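Local coordinates for pesticidial crystal protein CRY2AA (Bacillus thuringiensis serovar kurstaki, PDB 1I5P), which kills dipteran and lepidopteran larvae by binding to their midgut epithelial cells and promoting colloid-osmotic lysis, at residues R189-N194 against W198-A203; W259-Y264 against G517-S522; W293-S298 against L431-E436; N305-G310 against Y475-N480. One frame throughout, in Å; residues are numbered along the deposited sequence.

Contact 1 of 4, residues R189-N194 against W198-A203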
loop_
_atom_site.group_PDB
_atom_site.type_symbol
_atom_site.label_atom_id
_atom_site.label_comp_id
_atom_site.label_asym_id
_atom_site.label_seq_id
_atom_site.Cartn_x
_atom_site.Cartn_y
_atom_site.Cartn_z
ATOM N N ARG A 189 -13.924 16.362 -9.358
ATOM C CA ARG A 189 -12.622 17.004 -9.471
ATOM C C ARG A 189 -12.478 17.652 -10.848
ATOM O O ARG A 189 -11.903 18.729 -10.973
ATOM C CB ARG A 189 -11.500 15.978 -9.265
ATOM C CG ARG A 189 -10.103 16.584 -9.145
ATOM C CD ARG A 189 -9.051 15.490 -9.078
ATOM N NE ARG A 189 -7.719 15.984 -8.728
ATOM C CZ ARG A 189 -6.702 16.070 -9.579
ATOM N NH1 ARG A 189 -6.857 15.703 -10.844
ATOM N NH2 ARG A 189 -5.519 16.494 -9.158
ATOM N N ASP A 190 -13.001 16.992 -11.879
ATOM C CA ASP A 190 -12.919 17.528 -13.236
ATOM C C ASP A 190 -13.641 18.868 -13.333
ATOM O O ASP A 190 -13.118 19.818 -13.917
ATOM C CB ASP A 190 -13.529 16.547 -14.245
ATOM C CG ASP A 190 -12.587 15.402 -14.600
ATOM O OD1 ASP A 190 -11.420 15.418 -14.157
ATOM O OD2 ASP A 190 -13.016 14.488 -15.337
ATOM N N VAL A 191 -14.839 18.946 -12.762
ATOM C CA VAL A 191 -15.607 20.187 -12.798
ATOM C C VAL A 191 -14.800 21.318 -12.172
ATOM O O VAL A 191 -14.747 22.428 -12.703
ATOM C CB VAL A 191 -16.939 20.044 -12.025
ATOM C CG1 VAL A 191 -17.628 21.403 -11.914
ATOM C CG2 VAL A 191 -17.843 19.043 -12.728
ATOM N N ILE A 192 -14.164 21.017 -11.045
ATOM C CA ILE A 192 -13.358 21.994 -10.322
ATOM C C ILE A 192 -12.148 22.496 -11.114
ATOM O O ILE A 192 -11.977 23.705 -11.306
ATOM C CB ILE A 192 -12.841 21.402 -8.989
ATOM C CG1 ILE A 192 -14.029 21.063 -8.078
ATOM C CG2 ILE A 192 -11.886 22.383 -8.315
ATOM C CD1 ILE A 192 -13.653 20.303 -6.824
ATOM N N LEU A 193 -11.314 21.565 -11.569
ATOM C CA LEU A 193 -10.095 21.908 -12.298
ATOM C C LEU A 193 -10.287 22.437 -13.717
ATOM O O LEU A 193 -9.367 23.008 -14.302
ATOM C CB LEU A 193 -9.148 20.702 -12.314
ATOM C CG LEU A 193 -8.665 20.249 -10.926
ATOM C CD1 LEU A 193 -7.786 19.011 -11.046
ATOM C CD2 LEU A 193 -7.903 21.392 -10.253
ATOM N N ASN A 194 -11.483 22.254 -14.262
ATOM C CA ASN A 194 -11.797 22.716 -15.610
ATOM C C ASN A 194 -12.912 23.755 -15.576
ATOM O O ASN A 194 -13.538 24.040 -16.600
ATOM C CB ASN A 194 -12.225 21.527 -16.471
ATOM C CG ASN A 194 -11.095 20.550 -16.700
ATOM O OD1 ASN A 194 -10.275 20.744 -17.593
ATOM N ND2 ASN A 194 -11.031 19.503 -15.881
ATOM N N TRP A 198 -14.733 25.210 -18.811
ATOM C CA TRP A 198 -16.066 24.705 -19.122
ATOM C C TRP A 198 -17.187 25.722 -18.951
ATOM O O TRP A 198 -18.349 25.420 -19.216
ATOM C CB TRP A 198 -16.365 23.466 -18.271
ATOM C CG TRP A 198 -15.511 22.277 -18.616
ATOM C CD1 TRP A 198 -14.550 22.206 -19.587
ATOM C CD2 TRP A 198 -15.552 20.985 -17.999
ATOM N NE1 TRP A 198 -13.994 20.950 -19.614
ATOM C CE2 TRP A 198 -14.591 20.180 -18.650
ATOM C CE3 TRP A 198 -16.310 20.430 -16.958
ATOM C CZ2 TRP A 198 -14.367 18.846 -18.293
ATOM C CZ3 TRP A 198 -16.087 19.102 -16.603
ATOM C CH2 TRP A 198 -15.123 18.326 -17.270
ATOM N N GLY A 199 -16.836 26.926 -18.512
ATOM C CA GLY A 199 -17.837 27.959 -18.321
ATOM C C GLY A 199 -18.615 27.808 -17.028
ATOM O O GLY A 199 -19.726 28.316 -16.902
ATOM N N ILE A 200 -18.029 27.108 -16.061
ATOM C CA ILE A 200 -18.668 26.884 -14.768
ATOM C C ILE A 200 -18.735 28.180 -13.968
ATOM O O ILE A 200 -17.763 28.932 -13.917
ATOM C CB ILE A 200 -17.887 25.819 -13.954
ATOM C CG1 ILE A 200 -17.917 24.478 -14.696
ATOM C CG2 ILE A 200 -18.471 25.686 -12.557
ATOM C CD1 ILE A 200 -19.318 23.954 -14.982
ATOM N N SER A 201 -19.881 28.442 -13.345
ATOM C CA SER A 201 -20.052 29.653 -12.548
ATOM C C SER A 201 -19.293 29.551 -11.236
ATOM O O SER A 201 -18.901 28.466 -10.811
ATOM C CB SER A 201 -21.532 29.901 -12.244
ATOM O OG SER A 201 -22.005 29.000 -11.253
ATOM N N ALA A 202 -19.100 30.694 -10.593
ATOM C CA ALA A 202 -18.395 30.744 -9.320
ATOM C C ALA A 202 -19.189 29.997 -8.258
ATOM O O ALA A 202 -18.618 29.306 -7.421
ATOM C CB ALA A 202 -18.188 32.192 -8.898
ATOM N N ALA A 203 -20.508 30.137 -8.308
ATOM C CA ALA A 203 -21.384 29.480 -7.346
ATOM C C ALA A 203 -21.308 27.966 -7.484
ATOM O O ALA A 203 -21.283 27.239 -6.494
ATOM C CB ALA A 203 -22.816 29.952 -7.541
#
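Asp190 meets the indole of Trp198 with its methylene: CB lies 3.9 Å from CH2 of the ring, while its carboxylate turns to the backbone N-H groups of Ile73 and Leu74. The carbonyl O of Asp190 sits above the rim of the same indole and is gripped twice from its own helix, by the backbone N of Asn194 and by the Asn194 amide, whose ND2 stands 2.9 Å from that oxygen. Val191 comes next and splits its work between two branches. CG2 stands 4.3 Å from CZ3 of Trp198, and CG1, placed anti to the backbone N (chi1 172°), touches CG1 of Ile200 at 4.2 Å, the two side chains crossing at about a right angle. Asn194 then closes the helix and makes the closest approach. Its CB rests over the indole face in a CH-pi contact, 3.6 Å from the centroid of the five-membered ring, and its amide lies only 15° from the plane of the indole. Bonds from ND2 to Asp190 O and Lys71 O hold that amide in place. The carbonyl O of Asn194 accepts from Trp198 N over 2.8 Å, nearly in line with the C=O but with an N-H angle of only 140°. Beyond the tryptophan, Gly199 takes positive phi in a Schellman motif and Ser201 stands at the N-cap position of helix 202-232. The whole forms a connection between helices 170-193 and 202-232 in the N-terminal helical bundle, with the indole packed against the last turn of helix 170-193.

Contact 2 of 4, residues W259-Y264 against G517-S522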
loop_
_atom_site.group_PDB
_atom_site.type_symbol
_atom_site.label_atom_id
_atom_site.label_comp_id
_atom_site.label_asym_id
_atom_site.label_seq_id
_atom_site.Cartn_x
_atom_site.Cartn_y
_atom_site.Cartn_z
ATOM N N TRP A 259 -8.440 9.239 -3.081
ATOM C CA TRP A 259 -9.551 10.196 -3.060
ATOM C C TRP A 259 -9.274 11.431 -2.206
ATOM O O TRP A 259 -9.526 12.556 -2.636
ATOM C CB TRP A 259 -10.831 9.531 -2.552
ATOM C CG TRP A 259 -11.318 8.396 -3.394
ATOM C CD1 TRP A 259 -11.008 8.144 -4.705
ATOM C CD2 TRP A 259 -12.216 7.362 -2.988
ATOM N NE1 TRP A 259 -11.660 7.012 -5.135
ATOM C CE2 TRP A 259 -12.408 6.510 -4.101
ATOM C CE3 TRP A 259 -12.879 7.067 -1.790
ATOM C CZ2 TRP A 259 -13.234 5.387 -4.052
ATOM C CZ3 TRP A 259 -13.702 5.949 -1.741
ATOM C CH2 TRP A 259 -13.870 5.122 -2.866
ATOM N N SER A 260 -8.763 11.217 -0.997
ATOM C CA SER A 260 -8.476 12.325 -0.101
ATOM C C SER A 260 -7.255 13.118 -0.558
ATOM O O SER A 260 -6.824 14.048 0.124
ATOM C CB SER A 260 -8.287 11.820 1.338
ATOM O OG SER A 260 -7.230 10.886 1.428
ATOM N N LEU A 261 -6.694 12.739 -1.707
ATOM C CA LEU A 261 -5.545 13.452 -2.268
ATOM C C LEU A 261 -5.950 14.131 -3.575
ATOM O O LEU A 261 -5.160 14.852 -4.174
ATOM C CB LEU A 261 -4.362 12.498 -2.510
ATOM C CG LEU A 261 -3.703 11.951 -1.236
ATOM C CD1 LEU A 261 -2.573 11.012 -1.608
ATOM C CD2 LEU A 261 -3.191 13.108 -0.366
ATOM N N PHE A 262 -7.185 13.899 -4.014
ATOM C CA PHE A 262 -7.682 14.522 -5.243
ATOM C C PHE A 262 -7.641 16.043 -5.081
ATOM O O PHE A 262 -7.559 16.786 -6.059
ATOM C CB PHE A 262 -9.127 14.095 -5.529
ATOM C CG PHE A 262 -9.258 12.836 -6.357
ATOM C CD1 PHE A 262 -10.512 12.421 -6.797
ATOM C CD2 PHE A 262 -8.145 12.085 -6.719
ATOM C CE1 PHE A 262 -10.658 11.283 -7.587
ATOM C CE2 PHE A 262 -8.278 10.945 -7.510
ATOM C CZ PHE A 262 -9.535 10.542 -7.946
ATOM N N LYS A 263 -7.703 16.495 -3.832
ATOM C CA LYS A 263 -7.673 17.921 -3.517
ATOM C C LYS A 263 -6.313 18.533 -3.866
ATOM O O LYS A 263 -6.147 19.751 -3.830
ATOM C CB LYS A 263 -7.963 18.137 -2.026
ATOM C CG LYS A 263 -6.784 17.755 -1.127
ATOM C CD LYS A 263 -7.176 17.321 0.292
ATOM C CE LYS A 263 -7.420 18.473 1.245
ATOM N NZ LYS A 263 -7.351 17.985 2.657
ATOM N N TYR A 264 -5.339 17.686 -4.185
ATOM C CA TYR A 264 -4.002 18.162 -4.543
ATOM C C TYR A 264 -3.673 17.947 -6.016
ATOM O O TYR A 264 -4.240 17.074 -6.675
ATOM C CB TYR A 264 -2.931 17.458 -3.697
ATOM C CG TYR A 264 -2.961 17.807 -2.227
ATOM C CD1 TYR A 264 -3.415 16.888 -1.282
ATOM C CD2 TYR A 264 -2.567 19.073 -1.783
ATOM C CE1 TYR A 264 -3.485 17.222 0.075
ATOM C CE2 TYR A 264 -2.638 19.417 -0.433
ATOM C CZ TYR A 264 -3.099 18.490 0.487
ATOM O OH TYR A 264 -3.213 18.848 1.808
ATOM N N GLY A 517 -7.108 4.565 4.210
ATOM C CA GLY A 517 -7.100 5.565 3.154
ATOM C C GLY A 517 -6.026 6.611 3.377
ATOM O O GLY A 517 -6.246 7.795 3.129
ATOM N N ASN A 518 -4.855 6.172 3.834
ATOM C CA ASN A 518 -3.751 7.079 4.136
ATOM C C ASN A 518 -2.450 6.758 3.389
ATOM O O ASN A 518 -1.376 7.221 3.784
ATOM C CB ASN A 518 -3.494 7.045 5.647
ATOM C CG ASN A 518 -2.461 8.060 6.096
ATOM O OD1 ASN A 518 -2.622 9.261 5.887
ATOM N ND2 ASN A 518 -1.391 7.578 6.724
ATOM N N GLN A 519 -2.544 5.983 2.312
ATOM C CA GLN A 519 -1.363 5.591 1.534
ATOM C C GLN A 519 -0.324 4.944 2.447
ATOM O O GLN A 519 0.875 5.169 2.309
ATOM C CB GLN A 519 -0.744 6.801 0.827
ATOM C CG GLN A 519 -1.656 7.491 -0.181
ATOM C CD GLN A 519 -1.926 6.661 -1.429
ATOM O OE1 GLN A 519 -2.647 7.097 -2.328
ATOM N NE2 GLN A 519 -1.346 5.465 -1.493
ATOM N N GLY A 520 -0.798 4.129 3.380
ATOM C CA GLY A 520 0.100 3.460 4.303
ATOM C C GLY A 520 -0.320 3.720 5.729
ATOM O O GLY A 520 -1.229 4.509 5.971
ATOM N N ASP A 521 0.335 3.072 6.684
ATOM C CA ASP A 521 -0.032 3.263 8.081
ATOM C C ASP A 521 0.525 4.561 8.650
ATOM O O ASP A 521 1.371 5.216 8.040
ATOM C CB ASP A 521 0.430 2.068 8.926
ATOM C CG ASP A 521 -0.216 0.762 8.491
ATOM O OD1 ASP A 521 -1.303 0.813 7.865
ATOM O OD2 ASP A 521 0.353 -0.317 8.780
ATOM N N SER A 522 0.029 4.932 9.825
ATOM C CA SER A 522 0.474 6.152 10.481
ATOM C C SER A 522 1.402 5.844 11.651
ATOM O O SER A 522 1.535 4.689 12.076
ATOM C CB SER A 522 -0.731 6.961 10.978
ATOM O OG SER A 522 -1.452 6.253 11.976
HETATM O O HOH W 1 -8.251 9.320 3.581
#
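Leu261 reaches Gln519 through a single methyl, and following the leucine outward shows how slender the contact is. CB points toward the 517-522 loop, and CG, set anti to the carbonyl carbon (chi1 -69°), carries the chain on to the fork. Of the two methyls there, CD1 is the one that touches Gln519, 3.9 Å from its CG, so the leucine meets the aliphatic part of the glutamine, the two side chains lying aslant. Val269 touches both of them and extends the apolar patch. One residue earlier the contact is polar and runs through one water. Ser260 OG and Gly517 O are 3.7 Å apart, and the water bridges them: it donates to Gly517 O at 2.6 Å and lies 2.9 Å from Ser260 OG. The 259-264 segment is itself folded by two overlapping type I turns, closed by Phe262 N to Trp259 O and Tyr264 N to Leu261 O. Arg548 of strand 541-550 bonds through NH2 to Ser260 O and packs on Leu261 and Asn518. The contact is part of a domain interface, joining the loop after helix 238-259 of the N-terminal bundle to the loop between strands 510-513 and 522-525 of the C-terminal sandwich.

Contact 3 of 4, residues W293-S298 against L431-E436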
loop_
_atom_site.group_PDB
_atom_site.type_symbol
_atom_site.label_atom_id
_atom_site.label_comp_id
_atom_site.label_asym_id
_atom_site.label_seq_id
_atom_site.Cartn_x
_atom_site.Cartn_y
_atom_site.Cartn_z
ATOM N N TRP A 293 -4.500 -9.169 14.583
ATOM C CA TRP A 293 -3.943 -8.386 13.488
ATOM C C TRP A 293 -2.960 -7.296 13.908
ATOM O O TRP A 293 -1.876 -7.193 13.334
ATOM C CB TRP A 293 -5.072 -7.787 12.634
ATOM C CG TRP A 293 -4.586 -7.060 11.408
ATOM C CD1 TRP A 293 -4.951 -5.807 11.002
ATOM C CD2 TRP A 293 -3.609 -7.517 10.463
ATOM N NE1 TRP A 293 -4.253 -5.451 9.870
ATOM C CE2 TRP A 293 -3.423 -6.481 9.518
ATOM C CE3 TRP A 293 -2.868 -8.698 10.325
ATOM C CZ2 TRP A 293 -2.524 -6.590 8.446
ATOM C CZ3 TRP A 293 -1.971 -8.808 9.256
ATOM C CH2 TRP A 293 -1.810 -7.756 8.335
ATOM N N PRO A 294 -3.318 -6.476 14.913
ATOM C CA PRO A 294 -2.414 -5.412 15.356
ATOM C C PRO A 294 -1.017 -5.929 15.623
ATOM O O PRO A 294 -0.033 -5.319 15.207
ATOM C CB PRO A 294 -3.106 -4.878 16.608
ATOM C CG PRO A 294 -4.557 -5.011 16.228
ATOM C CD PRO A 294 -4.578 -6.426 15.675
ATOM N N PHE A 295 -0.927 -7.065 16.310
ATOM C CA PHE A 295 0.377 -7.644 16.595
ATOM C C PHE A 295 1.095 -8.016 15.311
ATOM O O PHE A 295 2.268 -7.681 15.128
ATOM C CB PHE A 295 0.267 -8.912 17.449
ATOM C CG PHE A 295 1.518 -9.753 17.419
ATOM C CD1 PHE A 295 2.617 -9.429 18.214
ATOM C CD2 PHE A 295 1.632 -10.814 16.527
ATOM C CE1 PHE A 295 3.809 -10.139 18.119
ATOM C CE2 PHE A 295 2.829 -11.538 16.421
ATOM C CZ PHE A 295 3.918 -11.196 17.221
ATOM N N LEU A 296 0.390 -8.720 14.430
ATOM C CA LEU A 296 0.974 -9.173 13.172
ATOM C C LEU A 296 1.552 -8.063 12.298
ATOM O O LEU A 296 2.697 -8.148 11.864
ATOM C CB LEU A 296 -0.055 -9.990 12.384
ATOM C CG LEU A 296 -0.429 -11.326 13.036
ATOM C CD1 LEU A 296 -1.590 -11.990 12.287
ATOM C CD2 LEU A 296 0.800 -12.231 13.055
ATOM N N TYR A 297 0.783 -7.013 12.041
ATOM C CA TYR A 297 1.320 -5.958 11.202
ATOM C C TYR A 297 2.364 -5.100 11.924
ATOM O O TYR A 297 3.183 -4.447 11.281
ATOM C CB TYR A 297 0.189 -5.102 10.603
ATOM C CG TYR A 297 -0.509 -4.134 11.529
ATOM C CD1 TYR A 297 0.153 -3.016 12.039
ATOM C CD2 TYR A 297 -1.861 -4.284 11.827
ATOM C CE1 TYR A 297 -0.513 -2.072 12.814
ATOM C CE2 TYR A 297 -2.540 -3.338 12.605
ATOM C CZ TYR A 297 -1.857 -2.235 13.090
ATOM O OH TYR A 297 -2.527 -1.277 13.821
ATOM N N SER A 298 2.356 -5.113 13.258
ATOM C CA SER A 298 3.351 -4.338 14.000
ATOM C C SER A 298 4.677 -5.078 13.871
ATOM O O SER A 298 5.751 -4.471 13.916
ATOM C CB SER A 298 2.965 -4.194 15.482
ATOM O OG SER A 298 3.175 -5.394 16.208
ATOM N N LEU A 431 5.869 -21.561 13.942
ATOM C CA LEU A 431 4.712 -22.433 13.762
ATOM C C LEU A 431 3.545 -21.974 14.633
ATOM O O LEU A 431 2.398 -21.935 14.188
ATOM C CB LEU A 431 5.067 -23.885 14.098
ATOM C CG LEU A 431 3.926 -24.902 13.934
ATOM C CD1 LEU A 431 3.450 -24.920 12.488
ATOM C CD2 LEU A 431 4.404 -26.287 14.358
ATOM N N VAL A 432 3.844 -21.612 15.874
ATOM C CA VAL A 432 2.813 -21.153 16.797
ATOM C C VAL A 432 3.263 -19.898 17.530
ATOM O O VAL A 432 4.302 -19.896 18.195
ATOM C CB VAL A 432 2.476 -22.234 17.859
ATOM C CG1 VAL A 432 1.332 -21.756 18.741
ATOM C CG2 VAL A 432 2.111 -23.547 17.182
ATOM N N ILE A 433 2.485 -18.830 17.402
ATOM C CA ILE A 433 2.792 -17.580 18.082
ATOM C C ILE A 433 2.065 -17.632 19.418
ATOM O O ILE A 433 0.862 -17.882 19.462
ATOM C CB ILE A 433 2.279 -16.361 17.300
ATOM C CG1 ILE A 433 2.912 -16.333 15.908
ATOM C CG2 ILE A 433 2.581 -15.082 18.078
ATOM C CD1 ILE A 433 2.305 -15.312 14.978
ATOM N N ARG A 434 2.797 -17.402 20.502
ATOM C CA ARG A 434 2.224 -17.434 21.843
ATOM C C ARG A 434 1.143 -16.368 21.988
ATOM O O ARG A 434 1.227 -15.305 21.367
ATOM C CB ARG A 434 3.326 -17.192 22.885
ATOM C CG ARG A 434 4.651 -17.874 22.551
ATOM C CD ARG A 434 5.627 -17.874 23.726
ATOM N NE ARG A 434 6.173 -16.561 24.080
ATOM C CZ ARG A 434 6.063 -16.003 25.285
ATOM N NH1 ARG A 434 5.410 -16.638 26.251
ATOM N NH2 ARG A 434 6.630 -14.830 25.543
ATOM N N ASN A 435 0.122 -16.642 22.795
ATOM C CA ASN A 435 -0.927 -15.651 23.001
ATOM C C ASN A 435 -0.309 -14.450 23.699
ATOM O O ASN A 435 -0.801 -13.335 23.567
ATOM C CB ASN A 435 -2.069 -16.209 23.857
ATOM C CG ASN A 435 -2.962 -17.180 23.099
ATOM O OD1 ASN A 435 -3.132 -17.077 21.884
ATOM N ND2 ASN A 435 -3.562 -18.117 23.830
ATOM N N GLU A 436 0.774 -14.680 24.439
ATOM C CA GLU A 436 1.450 -13.592 25.138
ATOM C C GLU A 436 2.022 -12.604 24.134
ATOM O O GLU A 436 2.167 -11.416 24.435
ATOM C CB GLU A 436 2.573 -14.122 26.034
ATOM C CG GLU A 436 2.107 -15.041 27.163
ATOM C CD GLU A 436 2.140 -16.512 26.776
ATOM O OE1 GLU A 436 1.377 -16.915 25.871
ATOM O OE2 GLU A 436 2.928 -17.266 27.382
#
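Two torsions aim Phe295 and Ile433 at each other. In Phe295 chi1 is 163°, which swings the ring anti to the backbone N and out from its helix; in Ile433 a chi1 of -59° sends CG1 away from the carbonyl carbon and leaves CG2 anti to the backbone N. The isoleucine thus presents two methyls to the helix. CG2 lies 3.9 Å from CE2 of the phenylalanine ring and approaches it obliquely. CD1, at the end of an extended chain, reaches further along and stands 3.9 Å from CD2 of Leu296, while also lying 4.1 Å from Phe295 CE2. Ile433 therefore fits against two successive residues of one helical turn through carbon contacts alone. The next residue, Arg434, at the N-cap position of helix 435-438, pairs its NH1 with Glu436 OE2 at 2.8 Å, a salt bridge of the more solvent-accessible part of this segment. Around the apolar cluster, Phe288 of strand 287-289 touches both Leu296 and Ile433, and Leu438 of helix 435-438 touches both Phe295 and Ile433. Helix 293-300 packs on helix 238-259 of the N-terminal bundle through Trp293, on Met241 and Leu242, and Leu296, on Leu238; Phe295 and Leu296 join it to the 431-436 segment after strand 422-430 of the middle domain.

Contact 4 of 4, residues N305-G310 against Y475-N480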
loop_
_atom_site.group_PDB
_atom_site.type_symbol
_atom_site.label_atom_id
_atom_site.label_comp_id
_atom_site.label_asym_id
_atom_site.label_seq_id
_atom_site.Cartn_x
_atom_site.Cartn_y
_atom_site.Cartn_z
ATOM N N ASN A 305 11.799 1.314 7.993
ATOM C CA ASN A 305 12.501 2.516 7.567
ATOM C C ASN A 305 13.934 2.225 7.126
ATOM O O ASN A 305 14.639 3.110 6.642
ATOM C CB ASN A 305 12.485 3.559 8.687
ATOM C CG ASN A 305 13.146 3.068 9.958
ATOM O OD1 ASN A 305 12.942 1.934 10.381
ATOM N ND2 ASN A 305 13.937 3.934 10.583
ATOM N N TYR A 306 14.361 0.975 7.282
ATOM C CA TYR A 306 15.702 0.580 6.871
ATOM C C TYR A 306 15.682 -0.038 5.477
ATOM O O TYR A 306 14.613 -0.349 4.939
ATOM C CB TYR A 306 16.299 -0.417 7.869
ATOM C CG TYR A 306 16.776 0.233 9.146
ATOM C CD1 TYR A 306 15.895 0.486 10.194
ATOM C CD2 TYR A 306 18.098 0.659 9.278
ATOM C CE1 TYR A 306 16.314 1.154 11.343
ATOM C CE2 TYR A 306 18.528 1.327 10.419
ATOM C CZ TYR A 306 17.636 1.572 11.445
ATOM O OH TYR A 306 18.077 2.249 12.556
ATOM N N ILE A 307 16.865 -0.206 4.894
ATOM C CA ILE A 307 16.981 -0.785 3.562
ATOM C C ILE A 307 17.289 -2.275 3.648
ATOM O O ILE A 307 18.375 -2.682 4.066
ATOM C CB ILE A 307 18.059 -0.055 2.739
ATOM C CG1 ILE A 307 17.625 1.405 2.540
ATOM C CG2 ILE A 307 18.275 -0.751 1.402
ATOM C CD1 ILE A 307 18.612 2.257 1.778
ATOM N N LEU A 308 16.302 -3.079 3.258
ATOM C CA LEU A 308 16.391 -4.539 3.283
ATOM C C LEU A 308 17.591 -5.064 2.514
ATOM O O LEU A 308 17.767 -4.764 1.332
ATOM C CB LEU A 308 15.107 -5.141 2.702
ATOM C CG LEU A 308 14.979 -6.668 2.644
ATOM C CD1 LEU A 308 15.007 -7.236 4.056
ATOM C CD2 LEU A 308 13.673 -7.053 1.941
ATOM N N SER A 309 18.399 -5.871 3.190
ATOM C CA SER A 309 19.594 -6.442 2.586
ATOM C C SER A 309 19.408 -7.926 2.294
ATOM O O SER A 309 19.764 -8.407 1.218
ATOM C CB SER A 309 20.788 -6.256 3.522
ATOM O OG SER A 309 21.950 -6.838 2.966
ATOM N N GLY A 310 18.851 -8.647 3.261
ATOM C CA GLY A 310 18.636 -10.070 3.088
ATOM C C GLY A 310 18.207 -10.766 4.365
ATOM O O GLY A 310 17.656 -10.146 5.270
ATOM N N TYR A 475 17.026 7.656 -2.539
ATOM C CA TYR A 475 18.297 8.140 -3.048
ATOM C C TYR A 475 19.427 7.193 -2.671
ATOM O O TYR A 475 20.213 6.772 -3.515
ATOM C CB TYR A 475 18.593 9.533 -2.491
ATOM C CG TYR A 475 19.950 10.048 -2.900
ATOM C CD1 TYR A 475 20.285 10.182 -4.248
ATOM C CD2 TYR A 475 20.908 10.378 -1.944
ATOM C CE1 TYR A 475 21.543 10.632 -4.635
ATOM C CE2 TYR A 475 22.170 10.829 -2.318
ATOM C CZ TYR A 475 22.481 10.953 -3.666
ATOM O OH TYR A 475 23.726 11.405 -4.042
ATOM N N ALA A 476 19.503 6.863 -1.388
ATOM C CA ALA A 476 20.539 5.970 -0.886
ATOM C C ALA A 476 20.281 5.697 0.583
ATOM O O ALA A 476 19.323 6.202 1.161
ATOM C CB ALA A 476 21.918 6.614 -1.058
ATOM N N ALA A 477 21.136 4.881 1.181
ATOM C CA ALA A 477 21.010 4.576 2.591
ATOM C C ALA A 477 21.746 5.672 3.325
ATOM O O ALA A 477 22.831 6.087 2.909
ATOM C CB ALA A 477 21.637 3.238 2.904
ATOM N N ASN A 478 21.147 6.152 4.406
ATOM C CA ASN A 478 21.775 7.181 5.207
ATOM C C ASN A 478 22.906 6.472 5.959
ATOM O O ASN A 478 23.018 5.243 5.921
ATOM C CB ASN A 478 20.771 7.750 6.206
ATOM C CG ASN A 478 21.076 9.178 6.578
ATOM O OD1 ASN A 478 22.240 9.591 6.605
ATOM N ND2 ASN A 478 20.035 9.943 6.877
ATOM N N GLU A 479 23.747 7.234 6.639
ATOM C CA GLU A 479 24.838 6.627 7.388
ATOM C C GLU A 479 24.343 5.619 8.439
ATOM O O GLU A 479 25.065 4.677 8.787
ATOM C CB GLU A 479 25.689 7.717 8.049
ATOM C CG GLU A 479 24.911 8.703 8.910
ATOM C CD GLU A 479 25.764 9.876 9.369
ATOM O OE1 GLU A 479 25.222 10.793 10.025
ATOM O OE2 GLU A 479 26.977 9.883 9.072
ATOM N N ASN A 480 23.115 5.791 8.926
ATOM C CA ASN A 480 22.580 4.875 9.935
ATOM C C ASN A 480 21.822 3.686 9.331
ATOM O O ASN A 480 21.275 2.846 10.052
ATOM C CB ASN A 480 21.696 5.641 10.932
ATOM C CG ASN A 480 20.311 5.946 10.394
ATOM O OD1 ASN A 480 20.090 5.994 9.181
ATOM N ND2 ASN A 480 19.367 6.174 11.305
HETATM O O HOH W 2 20.658 2.354 12.768
#
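Tyr306 turns the edge of its ring, not its face, to Asn480, while Ile307 drives its terminal methyl at Ala477. In the first pair the backbone oxygen Asn480 O lies near the ring plane, 3.2 Å from CE2, and so meets the C-H rim of the phenol. A chi1 of -76° carries the ring beside the backbone N and brings this edge to the carbonyl. The hydroxyl of Tyr306 is itself 4.1 Å from Asn480 O, and a water, also in the ring plane, links the two: it stands 2.6 Å from Tyr306 OH and donates to Asn480 O at 2.8 Å. The Asn480 amide looks elsewhere, with OD1 bonded to Thr482 OG1 and ND2 to Thr502 O. Ile307 is extended along its side chain (chi2 178°), and its CD1 meets Ala477 end-on. Met483 adds to the apolar surroundings of the isoleucine. The residues just before strand 308-321 of the middle domain thus meet the end of strand 474-477, which pairs with strand 483-486 in another sheet; no direct hydrogen bond joins the two segments. The chemistry implies two unlike attachments: an apolar methyl contact at Ile307, modelled closer than usual, and at Tyr306 a carbonyl that accepts from a water and also lies at the ring edge.

The four contacts sample the three-domain architecture of a Cry toxin. Contact 1 belongs to the helical bundle, contact 2 joins that bundle to the C-terminal sandwich, contact 3 lies in the middle domain, and contact 4 ties the start of strand 308-321 to strand 474-477. Contacts 1 and 2 follow each other and touch, Arg189 NE and NH2 reaching Phe262 O and Tyr264 O, with centres 23 Å apart. Contacts 3 and 4 are nested within the long loop that contact 2 closes, and their segments alternate. Contacts 2 and 3, centres 28 Å apart, touch where Asp521 packs on Tyr297. Contact 2, 11 Å from the centre of the chain, lies where bundle and sandwich meet.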